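Local structure of type 3 secretion system translocon protein SctE (Shigella flexneri, 3U0C) at residues G59-I64 with T71-K76; N99-E104 with T186-Q191; D123-D128 with D165-D170; N134-R139 with S154-Q159. The protein serves in the type III secretion system that injects effectors into host cells, inserting with IpaC into the host membrane to form the translocation pore. All coordinates share one frame; numbering follows the deposited sequence.

From the N terminus, helix 50-65 leads through a short loop into the long helix 71-141, and contact 1 closes that first turn, with only six residues between its segments. The chain then runs the length of helix 71-141 and returns along helix 150-197. Contacts 2, 3 and 4 tie these two long helices together as an antiparallel coiled coil. They nest: contact 4 closes the tightest of the three loops around the 142-149 turn, contact 3 encloses it, and contact 2 encloses both. Contact 1 stands in series before them, with its centre 95 Å from that of contact 4. No two of the four touch, and all lie in the N-terminal coiled-coil region of the longer translocator.

Contact 1 (G59-I64 with T71-K76); sequences GNLIQI and TALTNK
Ile62 and Thr74 meet across a helical hairpin in which helix 50-65 turns back, over a short loop, beside the start of helix 71-141. The terminal methyl CD1 of Ile62 lies 3.9 Å from Thr74 OG1, an ordinary van der Waals distance, and the two side chains cross at about a right angle. Next to them a second pair is looser: Leu61 CD1 and Leu73 CD2 stand 4.5 Å apart, methyl to methyl. Together the two pairs bury just 84 Å² at the surface of the chain, and the closest backbones, Ile62 CA and Thr74 CA, are 9.2 Å apart, so the side chains span the gap by their tips alone.

The longer branched residues, Leu61, Ile62 and Leu73, suit that gap. Ile62 has CG2 anti to its backbone N and CG1 beside it (chi1 -74°), which leaves CG1 to carry CD1 across to the other helix. Leu73 places CG opposite its own N (chi1 -178°), which brings CD2 toward Leu61.

The connecting loop adds to the packing: Leu70, touched by both Leu61 and Ile62, completes its apolar part, and Glu67 also lies against Ile62. Thus the helices are joined partly through the turn itself. Threonine is apt at the first turn of the new helix, because its hydroxyl can bond to a backbone carbonyl while its carbon skeleton still packs. Thr71 OG1 is hydrogen-bonded to Lys68 O. Thr74 OG1, the same oxygen that meets the Ile62 methyl, is held by a hydrogen bond to Leu70 O.

Contact 2 (N99-E104 with T186-Q191); sequences NTLLSE and TDKSMQ
Leu101 supplies the apolar part of this antiparallel coiled-coil contact, its methyl CD2 reaching 3.7 Å from Gln191 CB and 3.8 Å from Lys188 CD. This methyl rests mainly on the aliphatic carbons of two polar residues, with Gln191 OE1 also within touch, which is how lysine and glutamine can face a buried leucine. The helix axes run at 166° to each other, 10.5 Å apart.

Glu104 brings a charge nearby, its OE1 modelled 3.3 Å from Lys188 CE. Lys188 NZ is farther off, 4.7 Å from Glu104 OE1, too far for a salt bridge. Lys188 is bent at chi2 (-47°) and again at chi4, which folds NZ back over its own helix. There it forms a long salt bridge to Asp187 and a weak hydrogen bond to Lys184 O.

The strong polar bond stays on one helix: Gln191 NE2 donates to Asp187 OD2 at 2.7 Å, almost straight (179°) and in the amide plane, while Gln191 OE1 takes a weak bond from Lys97 NZ of the other helix.

That straight bond should limit rotation of the Gln191 amide. Between the two segments cohesion is mostly carbon packing, with the Glu104-Lys188 attraction and the weak Lys97 bond probably assisting.

Contact 3 (D123-D128 with D165-D170); sequences DSKIKD and DAAVKD
Ile126 and Ala167 are the closest CA pair of the two segments in this antiparallel coiled coil, their CA atoms 6.4 Å apart where helix axes inclined at 158° come within 9.4 Å of each other. Helix 71-141 contributes the larger side chain and helix 150-197 the smaller, and it is this pairing of a bulky residue with alanine that suits so near a crossing.

Ile126 sets CG2 anti to its backbone N (chi1 -64°) and runs on through CG1 to CD1 in an extended line (chi2 178°), reaching toward the neighbouring helix. Its CG1 packs against Ala167 CB at 4.0 Å. The tip goes deeper, past the alanine methyl to the backbone: Ile126 CD1 lies 3.9 Å from Val168 CA. On the flank, the same methyl touches a branch of Val168.

Lys125 borders the apolar patch with its fully extended chain, whose CD passes 4.2 Å from Ala167 CB. Lysine suits this exposed border because its methylenes can shield the alanine while the ammonium runs on past it at the surface. Asp170 carries the opposite charge in the same region, but the two groups do not touch. A turn back from Ile126, Asp123 OD1 forms a salt bridge with Arg171, adding an ionic link between the long helices beside the apolar one. Closest of all in this contact, Ile126 CD1 sits 3.4 Å from Ala167 O, a methyl resting against a helix carbonyl.

Contact 4 (N134-R139 with S154-Q159); sequences NQIQTR and SREEIQ
The amide of Gln137 and the carboxylate of Glu157 meet with their planes 69° apart, so the groups neither stack nor lie coplanar. The amide meets Glu157 OE2 within its own plane, through an NE2 hydrogen and not over a face. The bond from Gln137 NE2 to Glu157 OE2 is 2.7 Å, with an N-H...O angle of 159°, and the oxygen is approached nearly along its C-O axis. The same oxygen stands 3.1 Å from Gln137 CG, and the side chains cross at about a right angle.

Beside this polar bridge lies the apolar part. Ile136 turns CG1 anti to its backbone N (chi1 -169°), and the extended branch carries CD1 to 3.8 Å from Glu156 CB and 4.0 Å from Glu157 CB. Both glutamates offer CB to the isoleucine; Glu156 OE1 also borders Ile136 CD1, at 3.8 Å, and Glu157 sends its carboxylate to Gln137. Leu153 packs on Ile136, and Leu140 on Glu157, continuing the antiparallel coiled-coil seam close to the turn joining its helices.

Since a neutral amide is the donor, the bridge satisfies the carboxylate oxygen without neutralising its charge, and Glu157 would probably remain ionised at this partly exposed position.

Contact 1 (G59-I64 with T71-K76)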
loop_
_atom_site.group_PDB
_atom_site.type_symbol
_atom_site.label_atom_id
_atom_site.label_comp_id
_atom_site.label_asym_id
_atom_site.label_seq_id
_atom_site.Cartn_x
_atom_site.Cartn_y
_atom_site.Cartn_z
ATOM N N GLY A 59 36.979 0.154 35.725
ATOM C CA GLY A 59 38.396 -0.146 35.722
ATOM C C GLY A 59 39.095 0.583 36.854
ATOM O O GLY A 59 39.818 -0.024 37.639
ATOM N N ASN A 60 38.853 1.886 36.946
ATOM C CA ASN A 60 39.419 2.728 37.991
ATOM C C ASN A 60 39.021 2.278 39.398
ATOM O O ASN A 60 39.868 2.167 40.285
ATOM C CB ASN A 60 39.001 4.186 37.772
ATOM C CG ASN A 60 39.955 5.178 38.422
ATOM O OD1 ASN A 60 40.484 4.936 39.511
ATOM N ND2 ASN A 60 40.193 6.299 37.745
ATOM N N LEU A 61 37.731 2.032 39.603
ATOM C CA LEU A 61 37.235 1.578 40.895
ATOM C C LEU A 61 37.913 0.265 41.290
ATOM O O LEU A 61 38.354 0.104 42.418
ATOM C CB LEU A 61 35.703 1.427 40.897
ATOM C CG LEU A 61 34.830 2.689 40.766
ATOM C CD1 LEU A 61 33.343 2.366 40.661
ATOM C CD2 LEU A 61 35.058 3.649 41.909
ATOM N N ILE A 62 37.993 -0.667 40.348
ATOM C CA ILE A 62 38.607 -1.966 40.599
ATOM C C ILE A 62 40.086 -1.844 41.012
ATOM O O ILE A 62 40.561 -2.577 41.885
ATOM C CB ILE A 62 38.468 -2.883 39.374
ATOM C CG1 ILE A 62 37.023 -3.392 39.248
ATOM C CG2 ILE A 62 39.447 -4.035 39.442
ATOM C CD1 ILE A 62 36.844 -4.480 38.215
ATOM N N GLN A 63 40.795 -0.917 40.374
ATOM C CA GLN A 63 42.190 -0.610 40.679
ATOM C C GLN A 63 42.445 -0.453 42.163
ATOM O O GLN A 63 43.376 -1.044 42.712
ATOM C CB GLN A 63 42.576 0.694 40.000
ATOM C CG GLN A 63 43.966 1.181 40.291
ATOM C CD GLN A 63 44.440 2.145 39.232
ATOM O OE1 GLN A 63 43.952 3.277 39.139
ATOM N NE2 GLN A 63 45.371 1.687 38.385
ATOM N N ILE A 64 41.632 0.371 42.810
ATOM C CA ILE A 64 41.821 0.652 44.226
ATOM C C ILE A 64 41.046 -0.294 45.150
ATOM O O ILE A 64 41.547 -0.683 46.221
ATOM C CB ILE A 64 41.463 2.106 44.549
ATOM C CG1 ILE A 64 42.238 3.045 43.620
ATOM C CG2 ILE A 64 41.727 2.411 46.029
ATOM C CD1 ILE A 64 42.589 4.376 44.238
ATOM N N THR A 71 32.310 -7.516 42.049
ATOM C CA THR A 71 31.894 -8.502 41.071
ATOM C C THR A 71 30.451 -8.263 40.590
ATOM O O THR A 71 30.135 -8.431 39.412
ATOM C CB THR A 71 32.057 -9.916 41.647
ATOM O OG1 THR A 71 31.646 -9.919 43.020
ATOM C CG2 THR A 71 33.531 -10.350 41.604
ATOM N N ALA A 72 29.587 -7.868 41.517
ATOM C CA ALA A 72 28.166 -7.703 41.247
ATOM C C ALA A 72 27.936 -6.531 40.313
ATOM O O ALA A 72 27.162 -6.613 39.356
ATOM C CB ALA A 72 27.429 -7.459 42.534
ATOM N N LEU A 73 28.599 -5.421 40.622
ATOM C CA LEU A 73 28.545 -4.247 39.767
ATOM C C LEU A 73 29.128 -4.589 38.387
ATOM O O LEU A 73 28.536 -4.273 37.355
ATOM C CB LEU A 73 29.274 -3.084 40.435
ATOM C CG LEU A 73 29.313 -1.714 39.763
ATOM C CD1 LEU A 73 27.923 -1.215 39.432
ATOM C CD2 LEU A 73 30.070 -0.719 40.658
ATOM N N THR A 74 30.274 -5.269 38.384
ATOM C CA THR A 74 30.928 -5.700 37.153
ATOM C C THR A 74 29.959 -6.479 36.258
ATOM O O THR A 74 29.927 -6.327 35.034
ATOM C CB THR A 74 32.136 -6.600 37.469
ATOM O OG1 THR A 74 33.179 -5.803 38.043
ATOM C CG2 THR A 74 32.667 -7.251 36.214
ATOM N N ASN A 75 29.179 -7.332 36.898
ATOM C CA ASN A 75 28.230 -8.163 36.207
ATOM C C ASN A 75 27.077 -7.326 35.688
ATOM O O ASN A 75 26.628 -7.510 34.566
ATOM C CB ASN A 75 27.723 -9.254 37.143
ATOM C CG ASN A 75 28.731 -10.363 37.326
ATOM O OD1 ASN A 75 29.623 -10.549 36.492
ATOM N ND2 ASN A 75 28.598 -11.114 38.415
ATOM N N LYS A 76 26.603 -6.402 36.512
ATOM C CA LYS A 76 25.561 -5.498 36.065
ATOM C C LYS A 76 26.006 -4.695 34.847
ATOM O O LYS A 76 25.232 -4.518 33.901
ATOM C CB LYS A 76 25.110 -4.594 37.203
ATOM C CG LYS A 76 24.382 -5.363 38.278
ATOM C CD LYS A 76 23.905 -4.462 39.386
ATOM C CE LYS A 76 23.017 -5.240 40.319
ATOM N NZ LYS A 76 22.636 -4.414 41.477
#

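Contact 2 (N99-E104 with T186-Q191)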
loop_
_atom_site.group_PDB
_atom_site.type_symbol
_atom_site.label_atom_id
_atom_site.label_comp_id
_atom_site.label_asym_id
_atom_site.label_seq_id
_atom_site.Cartn_x
_atom_site.Cartn_y
_atom_site.Cartn_z
ATOM N N ASN A 99 11.400 3.309 7.211
ATOM C CA ASN A 99 11.694 4.050 5.984
ATOM C C ASN A 99 11.148 3.328 4.758
ATOM O O ASN A 99 10.586 3.938 3.842
ATOM C CB ASN A 99 13.194 4.259 5.822
ATOM C CG ASN A 99 13.730 5.311 6.761
ATOM O OD1 ASN A 99 12.967 6.092 7.336
ATOM N ND2 ASN A 99 15.052 5.343 6.926
ATOM N N THR A 100 11.313 2.016 4.761
ATOM C CA THR A 100 10.803 1.179 3.707
ATOM C C THR A 100 9.274 1.222 3.692
ATOM O O THR A 100 8.666 1.528 2.650
ATOM C CB THR A 100 11.335 -0.249 3.871
ATOM O OG1 THR A 100 12.752 -0.222 3.698
ATOM C CG2 THR A 100 10.735 -1.177 2.821
ATOM N N LEU A 101 8.655 0.957 4.841
ATOM C CA LEU A 101 7.194 0.946 4.909
ATOM C C LEU A 101 6.631 2.279 4.436
ATOM O O LEU A 101 5.690 2.311 3.665
ATOM C CB LEU A 101 6.683 0.618 6.309
ATOM C CG LEU A 101 6.720 -0.869 6.688
ATOM C CD1 LEU A 101 6.684 -1.073 8.203
ATOM C CD2 LEU A 101 5.605 -1.643 6.004
ATOM N N LEU A 102 7.243 3.369 4.885
ATOM C CA LEU A 102 6.821 4.703 4.513
ATOM C C LEU A 102 6.859 4.890 2.997
ATOM O O LEU A 102 5.868 5.279 2.386
ATOM C CB LEU A 102 7.705 5.749 5.179
ATOM C CG LEU A 102 7.503 7.193 4.734
ATOM C CD1 LEU A 102 6.034 7.563 4.810
ATOM C CD2 LEU A 102 8.353 8.160 5.570
ATOM N N SER A 103 8.024 4.643 2.411
ATOM C CA SER A 103 8.207 4.793 0.980
ATOM C C SER A 103 7.209 3.913 0.217
ATOM O O SER A 103 6.575 4.359 -0.749
ATOM C CB SER A 103 9.642 4.432 0.613
ATOM O OG SER A 103 9.737 4.021 -0.734
ATOM N N GLU A 104 7.070 2.667 0.665
ATOM C CA GLU A 104 6.133 1.718 0.071
ATOM C C GLU A 104 4.697 2.220 0.155
ATOM O O GLU A 104 3.926 2.123 -0.810
ATOM C CB GLU A 104 6.240 0.349 0.740
ATOM C CG GLU A 104 7.632 -0.248 0.687
ATOM C CD GLU A 104 7.682 -1.700 1.131
ATOM O OE1 GLU A 104 6.914 -2.086 2.033
ATOM O OE2 GLU A 104 8.491 -2.460 0.564
ATOM N N THR A 186 -3.488 -1.838 3.638
ATOM C CA THR A 186 -3.812 -2.496 4.885
ATOM C C THR A 186 -2.688 -3.434 5.332
ATOM O O THR A 186 -2.334 -3.448 6.514
ATOM C CB THR A 186 -5.167 -3.230 4.825
ATOM O OG1 THR A 186 -6.193 -2.289 4.511
ATOM C CG2 THR A 186 -5.503 -3.844 6.171
ATOM N N ASP A 187 -2.102 -4.190 4.405
ATOM C CA ASP A 187 -0.951 -5.006 4.778
ATOM C C ASP A 187 0.174 -4.162 5.364
ATOM O O ASP A 187 0.908 -4.624 6.239
ATOM C CB ASP A 187 -0.368 -5.807 3.614
ATOM C CG ASP A 187 0.899 -6.569 4.023
ATOM O OD1 ASP A 187 0.755 -7.617 4.686
ATOM O OD2 ASP A 187 2.023 -6.108 3.721
ATOM N N LYS A 188 0.338 -2.945 4.858
ATOM C CA LYS A 188 1.408 -2.091 5.352
ATOM C C LYS A 188 1.127 -1.662 6.784
ATOM O O LYS A 188 2.052 -1.497 7.581
ATOM C CB LYS A 188 1.651 -0.893 4.439
ATOM C CG LYS A 188 2.144 -1.289 3.049
ATOM C CD LYS A 188 3.276 -2.305 3.128
ATOM C CE LYS A 188 3.689 -2.807 1.763
ATOM N NZ LYS A 188 2.580 -3.570 1.087
ATOM N N SER A 189 -0.144 -1.515 7.128
ATOM C CA SER A 189 -0.478 -1.146 8.491
ATOM C C SER A 189 -0.305 -2.347 9.432
ATOM O O SER A 189 0.036 -2.184 10.596
ATOM C CB SER A 189 -1.875 -0.522 8.583
ATOM O OG SER A 189 -2.855 -1.474 8.947
ATOM N N MET A 190 -0.509 -3.552 8.914
ATOM C CA MET A 190 -0.244 -4.760 9.694
ATOM C C MET A 190 1.246 -4.957 9.917
ATOM O O MET A 190 1.669 -5.257 11.030
ATOM C CB MET A 190 -0.810 -6.005 9.014
ATOM C CG MET A 190 -2.322 -6.079 9.034
ATOM S SD MET A 190 -2.964 -7.347 7.930
ATOM C CE MET A 190 -3.668 -6.379 6.603
ATOM N N GLN A 191 2.036 -4.805 8.857
ATOM C CA GLN A 191 3.484 -4.921 8.967
ATOM C C GLN A 191 4.019 -3.933 9.995
ATOM O O GLN A 191 4.950 -4.255 10.741
ATOM C CB GLN A 191 4.180 -4.664 7.636
ATOM C CG GLN A 191 3.993 -5.730 6.556
ATOM C CD GLN A 191 5.051 -5.607 5.473
ATOM O OE1 GLN A 191 6.224 -5.418 5.771
ATOM N NE2 GLN A 191 4.643 -5.698 4.222
#

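Contact 3 (D123-D128 with D165-D170)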
loop_
_atom_site.group_PDB
_atom_site.type_symbol
_atom_site.label_atom_id
_atom_site.label_comp_id
_atom_site.label_asym_id
_atom_site.label_seq_id
_atom_site.Cartn_x
_atom_site.Cartn_y
_atom_site.Cartn_z
ATOM N N ASP A 123 -16.171 4.511 -15.526
ATOM C CA ASP A 123 -17.609 4.684 -15.345
ATOM C C ASP A 123 -18.169 5.688 -16.351
ATOM O O ASP A 123 -19.334 5.591 -16.760
ATOM C CB ASP A 123 -17.918 5.138 -13.917
ATOM C CG ASP A 123 -17.697 4.039 -12.895
ATOM O OD1 ASP A 123 -17.582 2.864 -13.301
ATOM O OD2 ASP A 123 -17.623 4.258 -11.667
ATOM N N SER A 124 -17.340 6.643 -16.759
ATOM C CA SER A 124 -17.737 7.613 -17.782
ATOM C C SER A 124 -18.001 6.953 -19.133
ATOM O O SER A 124 -19.102 7.034 -19.692
ATOM C CB SER A 124 -16.651 8.674 -17.975
ATOM O OG SER A 124 -16.683 9.619 -16.934
ATOM N N LYS A 125 -16.964 6.327 -19.669
ATOM C CA LYS A 125 -17.056 5.648 -20.933
ATOM C C LYS A 125 -18.335 4.826 -20.992
ATOM O O LYS A 125 -18.957 4.723 -22.046
ATOM C CB LYS A 125 -15.850 4.743 -21.103
ATOM C CG LYS A 125 -15.779 4.045 -22.437
ATOM C CD LYS A 125 -14.493 3.215 -22.542
ATOM C CE LYS A 125 -14.415 2.529 -23.903
ATOM N NZ LYS A 125 -13.161 1.725 -24.045
ATOM N N ILE A 126 -18.718 4.236 -19.861
ATOM C CA ILE A 126 -19.898 3.374 -19.811
ATOM C C ILE A 126 -21.183 4.178 -19.825
ATOM O O ILE A 126 -22.135 3.833 -20.531
ATOM C CB ILE A 126 -19.891 2.464 -18.566
ATOM C CG1 ILE A 126 -18.708 1.485 -18.628
ATOM C CG2 ILE A 126 -21.206 1.690 -18.441
ATOM C CD1 ILE A 126 -18.598 0.594 -17.426
ATOM N N LYS A 127 -21.218 5.243 -19.040
ATOM C CA LYS A 127 -22.412 6.066 -18.986
ATOM C C LYS A 127 -22.631 6.725 -20.345
ATOM O O LYS A 127 -23.750 7.139 -20.677
ATOM C CB LYS A 127 -22.299 7.110 -17.884
ATOM C CG LYS A 127 -23.554 7.992 -17.726
ATOM C CD LYS A 127 -23.315 9.044 -16.621
ATOM C CE LYS A 127 -24.539 9.935 -16.383
ATOM N NZ LYS A 127 -24.354 10.656 -15.086
ATOM N N ASP A 128 -21.572 6.791 -21.143
ATOM C CA ASP A 128 -21.659 7.401 -22.459
ATOM C C ASP A 128 -22.097 6.397 -23.513
ATOM O O ASP A 128 -22.863 6.719 -24.445
ATOM C CB ASP A 128 -20.325 8.006 -22.855
ATOM C CG ASP A 128 -20.468 9.014 -23.952
ATOM O OD1 ASP A 128 -21.208 9.998 -23.735
ATOM O OD2 ASP A 128 -19.875 8.818 -25.035
ATOM N N ASP A 165 -20.142 -3.954 -23.318
ATOM C CA ASP A 165 -19.817 -5.172 -22.572
ATOM C C ASP A 165 -18.332 -5.196 -22.252
ATOM O O ASP A 165 -17.946 -5.586 -21.158
ATOM C CB ASP A 165 -20.182 -6.444 -23.343
ATOM C CG ASP A 165 -21.661 -6.521 -23.696
ATOM O OD1 ASP A 165 -22.501 -6.065 -22.888
ATOM O OD2 ASP A 165 -21.971 -7.043 -24.794
ATOM N N ALA A 166 -17.499 -4.795 -23.210
ATOM C CA ALA A 166 -16.052 -4.834 -23.005
ATOM C C ALA A 166 -15.595 -3.775 -22.005
ATOM O O ALA A 166 -14.608 -3.977 -21.276
ATOM C CB ALA A 166 -15.303 -4.703 -24.323
ATOM N N ALA A 167 -16.330 -2.664 -21.951
ATOM C CA ALA A 167 -16.036 -1.587 -21.010
ATOM C C ALA A 167 -16.537 -1.891 -19.607
ATOM O O ALA A 167 -16.011 -1.342 -18.630
ATOM C CB ALA A 167 -16.600 -0.273 -21.485
ATOM N N VAL A 168 -17.547 -2.748 -19.490
ATOM C CA VAL A 168 -17.987 -3.163 -18.164
ATOM C C VAL A 168 -16.924 -4.091 -17.599
ATOM O O VAL A 168 -16.522 -3.962 -16.444
ATOM C CB VAL A 168 -19.334 -3.888 -18.179
ATOM C CG1 VAL A 168 -19.514 -4.681 -16.886
ATOM C CG2 VAL A 168 -20.481 -2.904 -18.378
ATOM N N LYS A 169 -16.463 -5.010 -18.442
ATOM C CA LYS A 169 -15.390 -5.916 -18.081
ATOM C C LYS A 169 -14.202 -5.119 -17.579
ATOM O O LYS A 169 -13.705 -5.333 -16.465
ATOM C CB LYS A 169 -14.970 -6.734 -19.295
ATOM C CG LYS A 169 -13.983 -7.840 -18.988
ATOM C CD LYS A 169 -13.945 -8.868 -20.128
ATOM C CE LYS A 169 -12.591 -8.887 -20.827
ATOM N NZ LYS A 169 -12.644 -9.680 -22.104
ATOM N N ASP A 170 -13.751 -4.190 -18.411
ATOM C CA ASP A 170 -12.532 -3.471 -18.121
ATOM C C ASP A 170 -12.684 -2.672 -16.835
ATOM O O ASP A 170 -11.729 -2.552 -16.060
ATOM C CB ASP A 170 -12.125 -2.576 -19.288
ATOM C CG ASP A 170 -10.762 -1.929 -19.078
ATOM O OD1 ASP A 170 -9.736 -2.652 -19.101
ATOM O OD2 ASP A 170 -10.722 -0.694 -18.892
#

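Contact 4 (N134-R139 with S154-Q159)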
loop_
_atom_site.group_PDB
_atom_site.type_symbol
_atom_site.label_atom_id
_atom_site.label_comp_id
_atom_site.label_asym_id
_atom_site.label_seq_id
_atom_site.Cartn_x
_atom_site.Cartn_y
_atom_site.Cartn_z
ATOM N N ASN A 134 -29.165 3.991 -25.856
ATOM C CA ASN A 134 -30.556 4.372 -25.613
ATOM C C ASN A 134 -31.067 5.317 -26.695
ATOM O O ASN A 134 -32.181 5.175 -27.195
ATOM C CB ASN A 134 -30.759 4.964 -24.222
ATOM C CG ASN A 134 -30.533 3.938 -23.115
ATOM O OD1 ASN A 134 -29.791 2.961 -23.299
ATOM N ND2 ASN A 134 -31.179 4.146 -21.960
ATOM N N GLN A 135 -30.222 6.272 -27.050
ATOM C CA GLN A 135 -30.495 7.182 -28.136
ATOM C C GLN A 135 -30.859 6.395 -29.370
ATOM O O GLN A 135 -31.928 6.599 -29.948
ATOM C CB GLN A 135 -29.255 8.008 -28.435
ATOM C CG GLN A 135 -28.868 8.968 -27.329
ATOM C CD GLN A 135 -27.598 9.683 -27.684
ATOM O OE1 GLN A 135 -26.781 9.162 -28.480
ATOM N NE2 GLN A 135 -27.396 10.870 -27.104
ATOM N N ILE A 136 -29.969 5.499 -29.776
ATOM C CA ILE A 136 -30.191 4.726 -30.981
ATOM C C ILE A 136 -31.416 3.825 -30.835
ATOM O O ILE A 136 -32.195 3.672 -31.781
ATOM C CB ILE A 136 -28.965 3.896 -31.355
ATOM C CG1 ILE A 136 -29.128 3.312 -32.743
ATOM C CG2 ILE A 136 -28.773 2.763 -30.371
ATOM C CD1 ILE A 136 -27.906 2.638 -33.242
ATOM N N GLN A 137 -31.605 3.261 -29.645
ATOM C CA GLN A 137 -32.735 2.367 -29.414
ATOM C C GLN A 137 -34.050 3.119 -29.582
ATOM O O GLN A 137 -34.961 2.631 -30.249
ATOM C CB GLN A 137 -32.649 1.663 -28.050
ATOM C CG GLN A 137 -31.763 0.413 -28.088
ATOM C CD GLN A 137 -31.601 -0.305 -26.738
ATOM O OE1 GLN A 137 -32.043 0.177 -25.690
ATOM N NE2 GLN A 137 -30.946 -1.469 -26.767
ATOM N N THR A 138 -34.132 4.315 -29.000
ATOM C CA THR A 138 -35.285 5.180 -29.206
ATOM C C THR A 138 -35.477 5.470 -30.693
ATOM O O THR A 138 -36.591 5.378 -31.222
ATOM C CB THR A 138 -35.126 6.534 -28.504
ATOM O OG1 THR A 138 -35.271 6.383 -27.084
ATOM C CG2 THR A 138 -36.175 7.490 -29.023
ATOM N N ARG A 139 -34.390 5.835 -31.364
ATOM C CA ARG A 139 -34.441 6.139 -32.796
ATOM C C ARG A 139 -34.905 4.947 -33.637
ATOM O O ARG A 139 -35.596 5.116 -34.637
ATOM C CB ARG A 139 -33.069 6.609 -33.283
ATOM C CG ARG A 139 -33.025 6.974 -34.758
ATOM C CD ARG A 139 -31.681 7.509 -35.225
ATOM N NE ARG A 139 -31.696 7.865 -36.641
ATOM C CZ ARG A 139 -30.725 8.527 -37.253
ATOM N NH1 ARG A 139 -29.649 8.907 -36.576
ATOM N NH2 ARG A 139 -30.823 8.810 -38.546
ATOM N N SER A 154 -29.194 -0.908 -36.710
ATOM C CA SER A 154 -29.174 -2.172 -35.982
ATOM C C SER A 154 -27.745 -2.681 -35.830
ATOM O O SER A 154 -27.384 -3.215 -34.793
ATOM C CB SER A 154 -30.037 -3.219 -36.685
ATOM O OG SER A 154 -31.414 -2.872 -36.599
ATOM N N ARG A 155 -26.944 -2.498 -36.876
ATOM C CA ARG A 155 -25.535 -2.875 -36.874
ATOM C C ARG A 155 -24.695 -1.968 -35.981
ATOM O O ARG A 155 -23.657 -2.392 -35.476
ATOM C CB ARG A 155 -24.959 -2.858 -38.294
ATOM C CG ARG A 155 -25.362 -4.039 -39.163
ATOM C CD ARG A 155 -24.682 -3.974 -40.531
ATOM N NE ARG A 155 -24.587 -2.602 -41.040
ATOM C CZ ARG A 155 -25.204 -2.159 -42.135
ATOM N NH1 ARG A 155 -25.951 -2.984 -42.846
ATOM N NH2 ARG A 155 -25.073 -0.891 -42.528
ATOM N N GLU A 156 -25.127 -0.723 -35.797
ATOM C CA GLU A 156 -24.411 0.198 -34.925
ATOM C C GLU A 156 -24.719 -0.113 -33.469
ATOM O O GLU A 156 -23.906 0.128 -32.572
ATOM C CB GLU A 156 -24.823 1.638 -35.192
ATOM C CG GLU A 156 -24.633 2.133 -36.608
ATOM C CD GLU A 156 -25.085 3.582 -36.736
ATOM O OE1 GLU A 156 -25.481 4.170 -35.697
ATOM O OE2 GLU A 156 -25.047 4.131 -37.862
ATOM N N GLU A 157 -25.924 -0.610 -33.238
ATOM C CA GLU A 157 -26.336 -0.946 -31.895
ATOM C C GLU A 157 -25.668 -2.231 -31.428
ATOM O O GLU A 157 -25.416 -2.387 -30.252
ATOM C CB GLU A 157 -27.852 -1.064 -31.791
ATOM C CG GLU A 157 -28.320 -1.735 -30.521
ATOM C CD GLU A 157 -29.817 -1.939 -30.500
ATOM O OE1 GLU A 157 -30.429 -2.048 -31.589
ATOM O OE2 GLU A 157 -30.387 -1.988 -29.388
ATOM N N ILE A 158 -25.379 -3.157 -32.334
ATOM C CA ILE A 158 -24.680 -4.367 -31.927
ATOM C C ILE A 158 -23.249 -4.000 -31.604
ATOM O O ILE A 158 -22.616 -4.609 -30.742
ATOM C CB ILE A 158 -24.691 -5.458 -33.015
ATOM C CG1 ILE A 158 -24.126 -4.908 -34.328
ATOM C CG2 ILE A 158 -26.085 -6.010 -33.197
ATOM C CD1 ILE A 158 -23.397 -5.941 -35.206
ATOM N N GLN A 159 -22.749 -2.984 -32.295
ATOM C CA GLN A 159 -21.391 -2.536 -32.072
ATOM C C GLN A 159 -21.255 -1.788 -30.749
ATOM O O GLN A 159 -20.317 -2.026 -30.004
ATOM C CB GLN A 159 -20.891 -1.703 -33.251
ATOM C CG GLN A 159 -20.613 -2.551 -34.480
ATOM C CD GLN A 159 -19.691 -3.709 -34.176
ATOM O OE1 GLN A 159 -18.995 -3.710 -33.146
ATOM N NE2 GLN A 159 -19.671 -4.705 -35.062
#